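Local coordinates for RahU protein (Pseudomonas aeruginosa PAO1, PDB 6ZC2) that is an aegerolysin that interacts with the membrane sphingolipid ceramide phosphorylethanolamine and probably acts in lipid recognition at membranes, at residues Ala2-Trp6 with Ser62-Ala68; Trp6-Val12 with Gly126-Leu132; Ile17-Gly21 with Asp77-Gly81; Ser89-Pro93 with Gly122-Gly126. All coordinates share one frame; numbering follows the deposited sequence.

Contact 1: Ala2-Trp6 with Ser62-Ala68; sequences AYAEW and SCGRENA
Tyr3 lies against Glu66, Gly64 O and Cys63 SG, its ring and the Glu66 carboxylate stacked with planes only 10° apart. Glu66 can be followed outward along this stack. Its CB meets Tyr3 CE1 at 3.6 Å, CG sits over the centre of the ring as a CH-pi contact, CD lies above CE2 and CZ, and OE2 and OE1 end near CE2 and OH respectively. With CG anti to the backbone N (chi1 -166°) and the chain extended beyond it, the whole side chain is laid along one ring face. Gly64 O comes in the ring plane at the edge, 3.4 Å from Tyr3 CD1, while Cys63 SG makes an oblique sulfur-aromatic contact. Tyr3 OH is hydrogen-bonded to Asp39 and Lys31, outside the two segments. Here the type I turn from Ala2 to Glu5 leads into the first long strand of the aegerolysin beta-sandwich, which pairs antiparallel with 58-63 through Trp6 and Cys63. Gly64 N donates to Glu5 O at 2.9 Å, just past that pair. The chain start is gripped twice: Ala2 N donates to Ala68 O and, at 2.8 Å, to Glu5 OE1. One water accepts from both Tyr3 N and Asn67 N.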
loop_
_atom_site.group_PDB
_atom_site.type_symbol
_atom_site.label_atom_id
_atom_site.label_comp_id
_atom_site.label_asym_id
_atom_site.label_seq_id
_atom_site.Cartn_x
_atom_site.Cartn_y
_atom_site.Cartn_z
ATOM N N ALA A 2 -14.060 -10.997 -0.959
ATOM C CA ALA A 2 -13.572 -12.178 -1.653
ATOM C C ALA A 2 -12.153 -11.928 -2.150
ATOM O O ALA A 2 -11.657 -10.802 -2.101
ATOM C CB ALA A 2 -14.490 -12.525 -2.812
ATOM N N TYR A 3 -11.498 -12.993 -2.617
ATOM C CA TYR A 3 -10.166 -12.861 -3.191
ATOM C C TYR A 3 -10.150 -11.952 -4.422
ATOM O O TYR A 3 -9.103 -11.376 -4.738
ATOM C CB TYR A 3 -9.628 -14.251 -3.548
ATOM C CG TYR A 3 -9.009 -15.033 -2.394
ATOM C CD1 TYR A 3 -9.019 -14.544 -1.085
ATOM C CD2 TYR A 3 -8.404 -16.266 -2.626
ATOM C CE1 TYR A 3 -8.439 -15.266 -0.046
ATOM C CE2 TYR A 3 -7.814 -16.990 -1.596
ATOM C CZ TYR A 3 -7.835 -16.484 -0.308
ATOM O OH TYR A 3 -7.255 -17.188 0.731
ATOM N N ALA A 4 -11.285 -11.801 -5.114
ATOM C CA ALA A 4 -11.327 -10.997 -6.334
ATOM C C ALA A 4 -11.139 -9.506 -6.072
ATOM O O ALA A 4 -10.817 -8.762 -7.007
ATOM C CB ALA A 4 -12.630 -11.248 -7.096
ATOM N N GLU A 5 -11.349 -9.046 -4.841
ATOM C CA GLU A 5 -11.038 -7.669 -4.467
ATOM C C GLU A 5 -9.626 -7.660 -3.891
ATOM O O GLU A 5 -9.387 -8.238 -2.827
ATOM C CB GLU A 5 -12.051 -7.160 -3.442
ATOM C CG GLU A 5 -13.478 -7.033 -3.989
ATOM C CD GLU A 5 -14.235 -8.354 -4.007
ATOM O OE1 GLU A 5 -14.115 -9.112 -3.021
ATOM O OE2 GLU A 5 -14.953 -8.626 -4.995
ATOM N N TRP A 6 -8.685 -7.031 -4.598
ATOM C CA TRP A 6 -7.295 -7.035 -4.160
ATOM C C TRP A 6 -6.563 -5.801 -4.675
ATOM O O TRP A 6 -6.935 -5.206 -5.695
ATOM C CB TRP A 6 -6.558 -8.319 -4.586
ATOM C CG TRP A 6 -6.379 -8.474 -6.086
ATOM C CD1 TRP A 6 -7.298 -8.973 -6.973
ATOM C CD2 TRP A 6 -5.218 -8.137 -6.867
ATOM N NE1 TRP A 6 -6.787 -8.963 -8.247
ATOM C CE2 TRP A 6 -5.517 -8.449 -8.213
ATOM C CE3 TRP A 6 -3.962 -7.599 -6.563
ATOM C CZ2 TRP A 6 -4.602 -8.252 -9.248
ATOM C CZ3 TRP A 6 -3.055 -7.396 -7.598
ATOM C CH2 TRP A 6 -3.380 -7.729 -8.925
ATOM N N SER A 62 -2.957 -6.867 -0.385
ATOM C CA SER A 62 -4.104 -7.125 0.472
ATOM C C SER A 62 -5.296 -7.529 -0.386
ATOM O O SER A 62 -5.472 -7.017 -1.496
ATOM C CB SER A 62 -4.451 -5.876 1.298
ATOM O OG SER A 62 -5.562 -6.087 2.156
ATOM N N CYS A 63 -6.105 -8.458 0.125
ATOM C CA CYS A 63 -7.301 -8.899 -0.581
ATOM C C CYS A 63 -8.427 -9.107 0.422
ATOM O O CYS A 63 -8.209 -9.152 1.637
ATOM C CB CYS A 63 -7.055 -10.170 -1.409
ATOM S SG CYS A 63 -6.629 -11.644 -0.439
ATOM N N GLY A 64 -9.647 -9.226 -0.095
ATOM C CA GLY A 64 -10.757 -9.592 0.756
ATOM C C GLY A 64 -10.605 -10.998 1.300
ATOM O O GLY A 64 -9.915 -11.847 0.731
ATOM N N ARG A 65 -11.254 -11.254 2.434
ATOM C CA ARG A 65 -11.213 -12.600 2.987
ATOM C C ARG A 65 -11.963 -13.562 2.068
ATOM O O ARG A 65 -12.908 -13.181 1.370
ATOM C CB ARG A 65 -11.747 -12.623 4.422
ATOM C CG ARG A 65 -10.849 -11.833 5.386
ATOM C CD ARG A 65 -10.773 -12.430 6.796
ATOM N NE ARG A 65 -9.704 -11.833 7.601
ATOM C CZ ARG A 65 -8.468 -12.323 7.698
ATOM N NH1 ARG A 65 -7.565 -11.710 8.452
ATOM N NH2 ARG A 65 -8.132 -13.426 7.041
ATOM N N GLU A 66 -11.512 -14.814 2.050
ATOM C CA GLU A 66 -11.985 -15.752 1.040
ATOM C C GLU A 66 -13.492 -15.963 1.157
ATOM O O GLU A 66 -14.020 -16.186 2.251
ATOM C CB GLU A 66 -11.251 -17.085 1.172
ATOM C CG GLU A 66 -11.457 -17.941 -0.055
ATOM C CD GLU A 66 -10.544 -19.153 -0.139
ATOM O OE1 GLU A 66 -10.066 -19.632 0.911
ATOM O OE2 GLU A 66 -10.324 -19.638 -1.273
ATOM N N ASN A 67 -14.187 -15.872 0.021
ATOM C CA ASN A 67 -15.630 -16.073 -0.087
ATOM C C ASN A 67 -16.458 -15.074 0.720
ATOM O O ASN A 67 -17.663 -15.284 0.901
ATOM C CB ASN A 67 -16.039 -17.516 0.228
ATOM C CG ASN A 67 -15.565 -18.476 -0.831
ATOM O OD1 ASN A 67 -15.745 -18.226 -2.023
ATOM N ND2 ASN A 67 -14.944 -19.571 -0.414
ATOM N N ALA A 68 -15.859 -13.990 1.201
ATOM C CA ALA A 68 -16.591 -12.988 1.961
ATOM C C ALA A 68 -17.195 -11.942 1.029
ATOM O O ALA A 68 -16.616 -11.594 -0.004
ATOM C CB ALA A 68 -15.666 -12.307 2.971
HETATM O O HOH W 1 -12.742 -15.725 -2.625
#

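Contact 2: Trp6-Val12 with Gly126-Leu132; sequences WIAVKVV and GEVTLTL. With EDO (1,2-ethanediol), chain E.
Trp6 O and Gly126 N open a ladder of seven backbone hydrogen bonds that runs to Leu132 N and Val12 O, the two strands lying parallel with 23° between their short axes. Donors alternate between the strands, as parallel pairing demands; Lys10 N to Val128 O, at 2.8 Å, is one rung. Most meet the carbonyl nearly end-on. An exception is Ala8 N, which approaches Gly126 O from 50° above the carbonyl plane, where the strand 126-134 is just beginning. Several CA-H groups, such as Val9 CA to Val128 O at 3.2 Å, add weaker contacts between the strands.

The aromatic contact is at the same end. Gly126 CA stands 3.7 Å from the centroid of the six-membered ring of Trp6, over its face, and Ala8 CB lies in plane at the ring edge. Trp6 CG sits between the backbone N and the carbonyl carbon (chi1 66°), which turns the indole over the neighbouring glycine.

Apolar side chains fill the face bearing Ile7, Val9, Val11, Val128 and Leu130: Val9 CG1 meets Leu130 CB at 3.9 Å, and Val11 CG1 meets Leu132 CD1. On the other face Thr129 CG2 touches Val12 CG2 at 3.8 Å, and Lys10 runs beside Thr129.

Ethanediol, probably from the crystallisation liquor, bonds to Glu127 N and O on the side of the strand turned from 6-12. In the mixed sheet, strand 58-63 flanks 6-13 and strand 111-116 flanks 126-134, while Phe88, Trp102 and Phe104 of the second sheet pack against the apolar face.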
loop_
_atom_site.group_PDB
_atom_site.type_symbol
_atom_site.label_atom_id
_atom_site.label_comp_id
_atom_site.label_asym_id
_atom_site.label_seq_id
_atom_site.Cartn_x
_atom_site.Cartn_y
_atom_site.Cartn_z
ATOM N N TRP A 6 -8.685 -7.031 -4.598
ATOM C CA TRP A 6 -7.295 -7.035 -4.160
ATOM C C TRP A 6 -6.563 -5.801 -4.675
ATOM O O TRP A 6 -6.935 -5.206 -5.695
ATOM C CB TRP A 6 -6.558 -8.319 -4.586
ATOM C CG TRP A 6 -6.379 -8.474 -6.086
ATOM C CD1 TRP A 6 -7.298 -8.973 -6.973
ATOM C CD2 TRP A 6 -5.218 -8.137 -6.867
ATOM N NE1 TRP A 6 -6.787 -8.963 -8.247
ATOM C CE2 TRP A 6 -5.517 -8.449 -8.213
ATOM C CE3 TRP A 6 -3.962 -7.599 -6.563
ATOM C CZ2 TRP A 6 -4.602 -8.252 -9.248
ATOM C CZ3 TRP A 6 -3.055 -7.396 -7.598
ATOM C CH2 TRP A 6 -3.380 -7.729 -8.925
ATOM N N ILE A 7 -5.500 -5.441 -3.941
ATOM C CA ILE A 7 -4.539 -4.408 -4.310
ATOM C C ILE A 7 -3.147 -4.961 -4.022
ATOM O O ILE A 7 -2.953 -5.742 -3.088
ATOM C CB ILE A 7 -4.787 -3.094 -3.515
ATOM C CG1 ILE A 7 -3.879 -1.953 -4.010
ATOM C CG2 ILE A 7 -4.603 -3.326 -2.008
ATOM C CD1 ILE A 7 -4.142 -0.613 -3.343
ATOM N N ALA A 8 -2.169 -4.556 -4.830
ATOM C CA ALA A 8 -0.769 -4.851 -4.544
ATOM C C ALA A 8 0.020 -3.578 -4.809
ATOM O O ALA A 8 -0.007 -3.056 -5.927
ATOM C CB ALA A 8 -0.255 -6.021 -5.392
ATOM N N VAL A 9 0.705 -3.075 -3.779
ATOM C CA VAL A 9 1.417 -1.801 -3.840
ATOM C C VAL A 9 2.911 -2.075 -3.951
ATOM O O VAL A 9 3.513 -2.651 -3.034
ATOM C CB VAL A 9 1.108 -0.928 -2.614
ATOM C CG1 VAL A 9 1.743 0.441 -2.779
ATOM C CG2 VAL A 9 -0.404 -0.828 -2.388
ATOM N N LYS A 10 3.516 -1.650 -5.062
ATOM C CA LYS A 10 4.959 -1.777 -5.272
ATOM C C LYS A 10 5.629 -0.552 -4.654
ATOM O O LYS A 10 5.444 0.569 -5.136
ATOM C CB LYS A 10 5.270 -1.867 -6.764
ATOM C CG LYS A 10 6.749 -2.045 -7.071
ATOM C CD LYS A 10 7.014 -2.101 -8.574
ATOM C CE LYS A 10 8.506 -2.092 -8.868
ATOM N NZ LYS A 10 8.799 -2.496 -10.279
ATOM N N VAL A 11 6.393 -0.755 -3.583
ATOM C CA VAL A 11 7.057 0.334 -2.867
ATOM C C VAL A 11 8.435 0.549 -3.490
ATOM O O VAL A 11 9.321 -0.306 -3.373
ATOM C CB VAL A 11 7.155 0.039 -1.364
ATOM C CG1 VAL A 11 7.856 1.178 -0.640
ATOM C CG2 VAL A 11 5.764 -0.205 -0.787
ATOM N N VAL A 12 8.605 1.686 -4.166
ATOM C CA VAL A 12 9.833 2.052 -4.872
ATOM C C VAL A 12 10.493 3.188 -4.096
ATOM O O VAL A 12 9.958 4.301 -4.023
ATOM C CB VAL A 12 9.547 2.462 -6.327
ATOM C CG1 VAL A 12 10.832 2.908 -7.026
ATOM C CG2 VAL A 12 8.866 1.317 -7.087
ATOM N N GLY A 126 -5.908 -3.817 -8.183
ATOM C CA GLY A 126 -4.761 -4.372 -8.880
ATOM C C GLY A 126 -3.451 -3.741 -8.429
ATOM O O GLY A 126 -3.311 -3.275 -7.297
ATOM N N GLU A 127 -2.474 -3.734 -9.341
ATOM C CA GLU A 127 -1.128 -3.260 -9.031
ATOM C C GLU A 127 -1.050 -1.739 -9.105
ATOM O O GLU A 127 -1.425 -1.133 -10.114
ATOM C CB GLU A 127 -0.111 -3.867 -10.006
ATOM C CG GLU A 127 0.051 -5.373 -9.865
ATOM C CD GLU A 127 1.188 -5.960 -10.692
ATOM O OE1 GLU A 127 1.683 -5.287 -11.623
ATOM O OE2 GLU A 127 1.586 -7.113 -10.413
ATOM N N VAL A 128 -0.537 -1.130 -8.037
ATOM C CA VAL A 128 -0.271 0.303 -7.960
ATOM C C VAL A 128 1.193 0.468 -7.577
ATOM O O VAL A 128 1.663 -0.184 -6.642
ATOM C CB VAL A 128 -1.161 0.977 -6.894
ATOM C CG1 VAL A 128 -0.779 2.449 -6.712
ATOM C CG2 VAL A 128 -2.631 0.836 -7.248
ATOM N N THR A 129 1.914 1.335 -8.284
ATOM C CA THR A 129 3.298 1.640 -7.937
ATOM C C THR A 129 3.350 2.926 -7.117
ATOM O O THR A 129 2.695 3.913 -7.464
ATOM C CB THR A 129 4.164 1.766 -9.197
ATOM O OG1 THR A 129 4.129 0.531 -9.924
ATOM C CG2 THR A 129 5.611 2.080 -8.837
ATOM N N LEU A 130 4.108 2.904 -6.017
ATOM C CA LEU A 130 4.270 4.039 -5.110
ATOM C C LEU A 130 5.749 4.421 -5.104
ATOM O O LEU A 130 6.581 3.684 -4.565
ATOM C CB LEU A 130 3.800 3.663 -3.699
ATOM C CG LEU A 130 4.017 4.702 -2.598
ATOM C CD1 LEU A 130 3.255 5.992 -2.889
ATOM C CD2 LEU A 130 3.616 4.126 -1.244
ATOM N N THR A 131 6.087 5.554 -5.717
ATOM C CA THR A 131 7.479 5.984 -5.844
ATOM C C THR A 131 7.759 7.104 -4.843
ATOM O O THR A 131 7.149 8.181 -4.915
ATOM C CB THR A 131 7.780 6.414 -7.282
ATOM O OG1 THR A 131 7.510 5.318 -8.172
ATOM C CG2 THR A 131 9.236 6.817 -7.430
ATOM N N LEU A 132 8.681 6.845 -3.910
ATOM C CA LEU A 132 8.912 7.686 -2.738
ATOM C C LEU A 132 10.261 8.385 -2.827
ATOM O O LEU A 132 11.287 7.733 -3.057
ATOM C CB LEU A 132 8.900 6.822 -1.472
ATOM C CG LEU A 132 7.593 6.103 -1.154
ATOM C CD1 LEU A 132 7.810 4.965 -0.148
ATOM C CD2 LEU A 132 6.557 7.083 -0.624
HETATM C C1 EDO E . -3.805 -2.251 -12.103
HETATM O O1 EDO E . -2.658 -1.460 -12.450
HETATM C C2 EDO E . -3.757 -3.602 -12.818
HETATM O O2 EDO E . -2.999 -4.559 -12.063
#

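Contact 3: Ile17-Gly21 with Asp77-Gly81; sequences IGTVG and DCYDG
Gly21 and Tyr79 form an antiparallel hydrogen-bonded pair, each N donating to the other's O at 2.9 Å and in the carbonyl plane, where strands 19-27 and 72-80 meet with 136° between their short axes. This is the only bridge between the two segments, which splay apart toward Ile17 and Gly81. Val20 CG1 reaches across to Cys78 CB at 3.8 Å and also touches Tyr79 O; lying anti to the backbone N (chi1 169°), this methyl is the branch that makes the contact. Further out, Ile17 CG2 rests against the carboxylate of Asp80, 3.9 Å from OD1. That same OD1 is where water closes the widening gap: one molecule lies 2.7 Å from both Asp80 OD1 and Ile17 O, and a second joins Asp80 OD1 to Thr19 O. Both waters thus link a backbone carbonyl of 17-21 to the Asp80 side chain. Asp80 OD2 has its own partner in Tyr111 OH, so both carboxylate oxygens are engaged. Within the five-stranded antiparallel sheet, strand 51-53 borders 19-27 and strand 83-92 borders 72-80; Met85 of strand 83-92 touches Ile17, Val20 and Asp80, and Leu132 and Arg134 approach from strand 126-134 of the other sheet.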
loop_
_atom_site.group_PDB
_atom_site.type_symbol
_atom_site.label_atom_id
_atom_site.label_comp_id
_atom_site.label_asym_id
_atom_site.label_seq_id
_atom_site.Cartn_x
_atom_site.Cartn_y
_atom_site.Cartn_z
ATOM N N ILE A 17 16.349 8.714 -0.408
ATOM C CA ILE A 17 15.973 8.273 0.932
ATOM C C ILE A 17 16.800 7.081 1.408
ATOM O O ILE A 17 17.189 7.016 2.584
ATOM C CB ILE A 17 14.464 7.958 1.039
ATOM C CG1 ILE A 17 13.622 9.157 0.602
ATOM C CG2 ILE A 17 14.113 7.557 2.467
ATOM C CD1 ILE A 17 12.145 8.875 0.588
ATOM N N GLY A 18 17.050 6.110 0.532
ATOM C CA GLY A 18 17.857 4.950 0.890
ATOM C C GLY A 18 17.102 3.774 1.497
ATOM O O GLY A 18 17.138 2.658 0.956
ATOM N N THR A 19 16.432 4.001 2.631
ATOM C CA THR A 19 15.630 2.987 3.310
ATOM C C THR A 19 14.325 3.622 3.771
ATOM O O THR A 19 14.335 4.719 4.341
ATOM C CB THR A 19 16.364 2.460 4.560
ATOM O OG1 THR A 19 17.649 1.937 4.196
ATOM C CG2 THR A 19 15.551 1.367 5.263
ATOM N N VAL A 20 13.206 2.927 3.547
ATOM C CA VAL A 20 11.902 3.332 4.065
ATOM C C VAL A 20 11.386 2.250 5.010
ATOM O O VAL A 20 11.336 1.068 4.645
ATOM C CB VAL A 20 10.892 3.608 2.936
ATOM C CG1 VAL A 20 9.473 3.753 3.495
ATOM C CG2 VAL A 20 11.310 4.862 2.173
ATOM N N GLY A 21 11.001 2.656 6.222
ATOM C CA GLY A 21 10.308 1.760 7.134
ATOM C C GLY A 21 8.811 1.792 6.891
ATOM O O GLY A 21 8.202 2.866 6.854
ATOM N N ASP A 77 1.890 3.373 6.945
ATOM C CA ASP A 77 2.717 4.573 6.978
ATOM C C ASP A 77 4.112 4.271 6.430
ATOM O O ASP A 77 4.612 3.143 6.519
ATOM C CB ASP A 77 2.848 5.135 8.402
ATOM C CG ASP A 77 1.557 5.718 8.939
ATOM O OD1 ASP A 77 0.584 5.861 8.166
ATOM O OD2 ASP A 77 1.519 6.011 10.156
ATOM N N CYS A 78 4.742 5.309 5.872
ATOM C CA CYS A 78 6.122 5.263 5.406
ATOM C C CYS A 78 6.959 6.214 6.251
ATOM O O CYS A 78 6.573 7.377 6.441
ATOM C CB CYS A 78 6.200 5.685 3.930
ATOM S SG CYS A 78 5.324 4.576 2.803
ATOM N N TYR A 79 8.103 5.721 6.746
ATOM C CA TYR A 79 9.014 6.487 7.591
ATOM C C TYR A 79 10.430 6.515 7.014
ATOM O O TYR A 79 10.918 5.517 6.471
ATOM C CB TYR A 79 9.063 5.899 9.025
ATOM C CG TYR A 79 7.974 6.437 9.925
ATOM C CD1 TYR A 79 6.681 5.927 9.894
ATOM C CD2 TYR A 79 8.234 7.495 10.782
ATOM C CE1 TYR A 79 5.681 6.450 10.702
ATOM C CE2 TYR A 79 7.245 8.033 11.591
ATOM C CZ TYR A 79 5.973 7.505 11.552
ATOM O OH TYR A 79 4.997 8.044 12.355
ATOM N N ASP A 80 11.094 7.666 7.155
ATOM C CA ASP A 80 12.520 7.842 6.867
ATOM C C ASP A 80 13.200 7.937 8.232
ATOM O O ASP A 80 13.228 9.007 8.848
ATOM C CB ASP A 80 12.713 9.127 6.066
ATOM C CG ASP A 80 14.176 9.508 5.886
ATOM O OD1 ASP A 80 15.070 8.661 6.105
ATOM O OD2 ASP A 80 14.435 10.676 5.512
ATOM N N GLY A 81 13.716 6.817 8.731
ATOM C CA GLY A 81 14.169 6.815 10.117
ATOM C C GLY A 81 13.023 7.176 11.050
ATOM O O GLY A 81 11.922 6.619 10.953
HETATM O O HOH W 2 17.285 8.902 4.564
HETATM O O HOH W 3 15.946 6.092 6.014
#

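Contact 4: Ser89-Pro93 with Gly122-Gly126; sequences SWDDP and GTDIG. With TRS (2-amino-2-hydroxymethyl-propane-1,3-diol), chain B; EDO (1,2-ethanediol), chain D.
Asp92 and Ile125 face each other where strand 83-92 of the antiparallel sheet of the aegerolysin sandwich runs out beside the loop that leads into strand 126-134. The carboxylate of Asp92 lies across the backbone of this loop. Its CG is anti to the backbone N (chi1 -176°), which carries both oxygens over to Thr123, Asp124 and Ile125. OD2 accepts from Ile125 N at 3.1 Å, with an N-H...O angle of 150°; the donor comes from above the carboxylate plane, 61° out of it. Asp124 CA also packs near OD2.

Ile125 points back at the strand. CD1 is the touching atom, 3.8 Å from Asp92 CB and near both Asp91 O and Trp90 CB. A polar bond at the Ile125 backbone and an apolar seat for its side chain therefore fix the same residue. Trp90 NE1 is satisfied elsewhere, by Thr72 OG1, and Trp102 and Ile7 add to the packing around Ile125.

Beyond Asp92 the segments part, and a Tris molecule, probably from the crystallisation liquor, bridges them. The Tris N donates to Pro93 O at 2.9 Å and to Gly122 O at 3.2 Å; a weak bond from the same Tris N goes to Thr123 O. The Tris is also hydrogen-bonded to Lys95 O, Ala98 N and Asn100 OD1. Asp92 OD1 and Thr123 O, two acceptors only 2.8 Å apart, both lie close to this amine, and a positive charge on it, if present, could help offset the approach of the two oxygens; Asp92 OD1 lies 3.3 Å from the Tris N.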
loop_
_atom_site.group_PDB
_atom_site.type_symbol
_atom_site.label_atom_id
_atom_site.label_comp_id
_atom_site.label_asym_id
_atom_site.label_seq_id
_atom_site.Cartn_x
_atom_site.Cartn_y
_atom_site.Cartn_z
ATOM N N SER A 89 -3.259 4.748 1.665
ATOM C CA SER A 89 -4.558 4.196 2.039
ATOM C C SER A 89 -5.296 3.736 0.788
ATOM O O SER A 89 -5.070 4.258 -0.303
ATOM C CB SER A 89 -5.432 5.243 2.752
ATOM O OG SER A 89 -4.871 5.642 3.987
ATOM N N TRP A 90 -6.213 2.774 0.956
ATOM C CA TRP A 90 -6.992 2.266 -0.174
ATOM C C TRP A 90 -8.343 1.740 0.300
ATOM O O TRP A 90 -8.531 1.397 1.475
ATOM C CB TRP A 90 -6.258 1.140 -0.937
ATOM C CG TRP A 90 -6.124 -0.109 -0.102
ATOM C CD1 TRP A 90 -6.992 -1.172 -0.053
ATOM C CD2 TRP A 90 -5.093 -0.390 0.855
ATOM N NE1 TRP A 90 -6.554 -2.095 0.868
ATOM C CE2 TRP A 90 -5.395 -1.639 1.439
ATOM C CE3 TRP A 90 -3.943 0.293 1.273
ATOM C CZ2 TRP A 90 -4.586 -2.222 2.411
ATOM C CZ3 TRP A 90 -3.146 -0.284 2.242
ATOM C CH2 TRP A 90 -3.473 -1.526 2.804
ATOM N N ASP A 91 -9.273 1.639 -0.654
ATOM C CA ASP A 91 -10.597 1.070 -0.416
ATOM C C ASP A 91 -11.063 0.395 -1.700
ATOM O O ASP A 91 -11.218 1.063 -2.728
ATOM C CB ASP A 91 -11.582 2.161 0.006
ATOM C CG ASP A 91 -12.979 1.625 0.222
ATOM O OD1 ASP A 91 -13.109 0.485 0.719
ATOM O OD2 ASP A 91 -13.947 2.346 -0.101
ATOM N N ASP A 92 -11.282 -0.922 -1.633
ATOM C CA ASP A 92 -11.701 -1.750 -2.767
ATOM C C ASP A 92 -12.942 -2.510 -2.313
ATOM O O ASP A 92 -12.836 -3.632 -1.795
ATOM C CB ASP A 92 -10.568 -2.708 -3.151
ATOM C CG ASP A 92 -10.875 -3.558 -4.379
ATOM O OD1 ASP A 92 -12.017 -3.517 -4.894
ATOM O OD2 ASP A 92 -9.951 -4.279 -4.823
ATOM N N PRO A 93 -14.134 -1.935 -2.489
ATOM C CA PRO A 93 -15.353 -2.581 -1.980
ATOM C C PRO A 93 -15.779 -3.783 -2.814
ATOM O O PRO A 93 -15.424 -3.936 -3.985
ATOM C CB PRO A 93 -16.414 -1.472 -2.057
ATOM C CG PRO A 93 -15.648 -0.194 -2.240
ATOM C CD PRO A 93 -14.408 -0.576 -2.990
ATOM N N GLY A 122 -12.567 -1.372 -11.515
ATOM C CA GLY A 122 -12.486 -2.813 -11.598
ATOM C C GLY A 122 -12.995 -3.488 -10.340
ATOM O O GLY A 122 -13.171 -2.870 -9.290
ATOM N N THR A 123 -13.264 -4.789 -10.459
ATOM C CA THR A 123 -13.477 -5.594 -9.262
ATOM C C THR A 123 -12.318 -5.404 -8.286
ATOM O O THR A 123 -12.524 -5.204 -7.081
ATOM C CB THR A 123 -13.621 -7.063 -9.659
ATOM O OG1 THR A 123 -14.755 -7.217 -10.525
ATOM C CG2 THR A 123 -13.812 -7.926 -8.428
ATOM N N ASP A 124 -11.094 -5.417 -8.805
ATOM C CA ASP A 124 -9.880 -5.204 -8.037
ATOM C C ASP A 124 -9.244 -3.871 -8.416
ATOM O O ASP A 124 -9.366 -3.407 -9.556
ATOM C CB ASP A 124 -8.868 -6.308 -8.361
ATOM C CG ASP A 124 -8.537 -6.376 -9.842
ATOM O OD1 ASP A 124 -9.404 -6.832 -10.619
ATOM O OD2 ASP A 124 -7.425 -5.958 -10.235
ATOM N N ILE A 125 -8.550 -3.261 -7.449
ATOM C CA ILE A 125 -7.645 -2.161 -7.764
ATOM C C ILE A 125 -6.463 -2.670 -8.576
ATOM O O ILE A 125 -6.034 -2.032 -9.546
ATOM C CB ILE A 125 -7.187 -1.442 -6.479
ATOM C CG1 ILE A 125 -8.350 -0.682 -5.834
ATOM C CG2 ILE A 125 -6.025 -0.502 -6.787
ATOM C CD1 ILE A 125 -8.053 -0.166 -4.430
ATOM N N GLY A 126 -5.908 -3.817 -8.183
ATOM C CA GLY A 126 -4.761 -4.372 -8.880
ATOM C C GLY A 126 -3.451 -3.741 -8.429
ATOM O O GLY A 126 -3.311 -3.275 -7.297
HETATM C C TRS B . -16.149 -2.451 -7.038
HETATM C C1 TRS B . -16.944 -3.752 -7.014
HETATM C C2 TRS B . -16.791 -1.413 -6.126
HETATM C C3 TRS B . -16.079 -1.920 -8.465
HETATM N N TRS B . -14.790 -2.728 -6.552
HETATM O O1 TRS B . -16.278 -4.729 -7.782
HETATM O O2 TRS B . -18.143 -1.225 -6.500
HETATM O O3 TRS B . -15.284 -0.754 -8.505
HETATM C C1 EDO D . -15.163 -3.472 2.362
HETATM O O1 EDO D . -15.764 -4.141 1.254
HETATM C C2 EDO D . -14.258 -2.366 1.830
HETATM O O2 EDO D . -15.043 -1.284 1.313
#

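Overall arrangement
The four contacts tie together one two-sheet sandwich. Contacts 1 and 2 share Trp6, at the start of strand 6-13, and Ser62 O of contact 1 lies 2.9 Å from Ile7 N of contact 2, a probable hydrogen bond. Contacts 2 and 4 share Gly126; Ile7 joins their packing, with CD1 at 3.7 Å from Trp90 CB. Contact 3 lies towards the other end, its centre about 29 Å from that of contact 1 and about 25 Å from that of contact 4, and meets contact 2 through Leu132 CD1, 3.9 Å from Cys78 SG. Contacts 1 and 4, with centres about 10 Å apart, gather at the end where Tris is bound; the nearest atoms of the Glu5 side chain and the Tris are about 5 Å apart.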